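Local coordinates for regulatory protein (Pseudomonas aeruginosa, PDB 5J2Y) that represses virulence genes in quorum sensing by binding promoter DNA through a helix-turn-helix domain, at residues E28-W31 and S32-G35. Sequence-based numbering, arbitrary orientation.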
loop_
_atom_site.group_PDB
_atom_site.type_symbol
_atom_site.label_atom_id
_atom_site.label_comp_id
_atom_site.label_asym_id
_atom_site.label_seq_id
_atom_site.Cartn_x
_atom_site.Cartn_y
_atom_site.Cartn_z
ATOM N N GLU A 28 9.473 -1.706 -2.932
ATOM C CA GLU A 28 9.295 -1.653 -4.387
ATOM C C GLU A 28 8.207 -2.612 -4.798
ATOM O O GLU A 28 7.324 -2.253 -5.583
ATOM C CB GLU A 28 10.604 -2.026 -5.099
ATOM C CG GLU A 28 10.583 -2.131 -6.642
ATOM C CD GLU A 28 10.024 -0.907 -7.373
ATOM O OE1 GLU A 28 10.213 0.232 -6.888
ATOM O OE2 GLU A 28 9.403 -1.094 -8.456
ATOM N N THR A 29 8.288 -3.839 -4.263
ATOM C CA THR A 29 7.395 -4.917 -4.671
ATOM C C THR A 29 5.974 -4.537 -4.240
ATOM O O THR A 29 5.056 -4.541 -5.014
ATOM C CB THR A 29 7.824 -6.277 -4.042
ATOM O OG1 THR A 29 9.084 -6.715 -4.589
ATOM C CG2 THR A 29 6.821 -7.343 -4.324
ATOM N N PHE A 30 5.837 -4.134 -2.995
ATOM C CA PHE A 30 4.539 -3.872 -2.410
ATOM C C PHE A 30 3.875 -2.615 -2.994
ATOM O O PHE A 30 2.723 -2.650 -3.489
ATOM C CB PHE A 30 4.710 -3.733 -0.915
ATOM C CG PHE A 30 3.422 -3.465 -0.185
ATOM C CD1 PHE A 30 2.576 -4.508 0.185
ATOM C CD2 PHE A 30 3.085 -2.202 0.149
ATOM C CE1 PHE A 30 1.423 -4.266 0.875
ATOM C CE2 PHE A 30 1.935 -1.946 0.823
ATOM C CZ PHE A 30 1.083 -2.967 1.177
ATOM N N TRP A 31 4.611 -1.515 -3.019
ATOM C CA TRP A 31 3.994 -0.262 -3.436
ATOM C C TRP A 31 3.732 -0.138 -4.937
ATOM O O TRP A 31 2.797 0.553 -5.353
ATOM C CB TRP A 31 4.801 0.887 -2.940
ATOM C CG TRP A 31 4.671 1.014 -1.536
ATOM C CD1 TRP A 31 5.559 0.591 -0.581
ATOM C CD2 TRP A 31 3.570 1.599 -0.839
ATOM N NE1 TRP A 31 5.074 0.880 0.680
ATOM C CE2 TRP A 31 3.863 1.513 0.544
ATOM C CE3 TRP A 31 2.361 2.190 -1.250
ATOM C CZ2 TRP A 31 3.023 2.010 1.507
ATOM C CZ3 TRP A 31 1.512 2.659 -0.307
ATOM C CH2 TRP A 31 1.843 2.569 1.085
ATOM N N SER A 32 4.498 -0.876 -5.732
ATOM C CA SER A 32 4.356 -0.773 -7.170
ATOM C C SER A 32 3.107 -1.453 -7.693
ATOM O O SER A 32 2.678 -1.129 -8.787
ATOM C CB SER A 32 5.628 -1.258 -7.906
ATOM O OG SER A 32 5.895 -2.609 -7.604
ATOM N N ARG A 33 2.492 -2.360 -6.923
ATOM C CA ARG A 33 1.173 -2.931 -7.321
ATOM C C ARG A 33 0.131 -1.862 -7.489
ATOM O O ARG A 33 -0.858 -2.096 -8.175
ATOM C CB ARG A 33 0.605 -3.899 -6.282
ATOM C CG ARG A 33 1.502 -5.062 -5.972
ATOM C CD ARG A 33 0.730 -6.208 -5.360
ATOM N NE ARG A 33 1.628 -7.366 -5.286
ATOM C CZ ARG A 33 2.328 -7.713 -4.200
ATOM N NH1 ARG A 33 2.188 -7.053 -3.061
ATOM N NH2 ARG A 33 3.147 -8.755 -4.240
ATOM N N PHE A 34 0.327 -0.731 -6.788
ATOM C CA PHE A 34 -0.571 0.424 -6.823
ATOM C C PHE A 34 -0.056 1.548 -7.744
ATOM O O PHE A 34 -0.675 2.587 -7.850
ATOM C CB PHE A 34 -0.773 0.994 -5.391
ATOM C CG PHE A 34 -1.177 -0.045 -4.373
ATOM C CD1 PHE A 34 -2.471 -0.532 -4.336
ATOM C CD2 PHE A 34 -0.272 -0.507 -3.434
ATOM C CE1 PHE A 34 -2.843 -1.478 -3.413
ATOM C CE2 PHE A 34 -0.630 -1.478 -2.523
ATOM C CZ PHE A 34 -1.930 -1.952 -2.508
ATOM N N GLY A 35 1.099 1.345 -8.380
ATOM C CA GLY A 35 1.714 2.394 -9.178
ATOM C C GLY A 35 2.359 3.476 -8.334
ATOM O O GLY A 35 2.475 4.625 -8.750
#
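With chi1 at -180°, Phe30 sends its ring off opposite the backbone N, whereas Phe34 keeps CG beside its own N (chi1 -51°). These torsions bring the rings into a T-shaped pair. The edge of Phe34 faces Phe30, with centroids 5.9 Å apart and planes at 69°. Phe34 CE2 lies over one face of Phe30, offset toward the rim. Phe34 CD2 also packs obliquely against the Trp31 ring, 4.4 Å from CE3.

Ser32 OG reaches back to the preceding turn. OG donates to Glu28 O at 2.5 Å, a rather short bond. Ser32 N donates to the same oxygen at 3.1 Å, from above the carbonyl plane. One carbonyl therefore holds both donors of the serine. Arg33 runs extended alongside Thr29, its NH2 3.9 Å from Thr29 CG2. Its guanidinium is turned almost perpendicular to the Phe30 ring, and NH1 forms a salt bridge with Glu25.

Gly35, the first residue to leave helical phi/psi, has positive phi and completes a Schellman motif. Phe34 N bonds Trp31 O at 3.1 Å. Tyr61 of helix 52-62 meets Phe34 edge-to-face, and Trp31 NE1 bonds Glu45 of helix 38-45. The contact thus closes one helix of the helix-turn-helix domain and opens the loop to the next. Its aromatic side joins the hydrophobic packing, while the polar bonds satisfy backbone groups at the helix end.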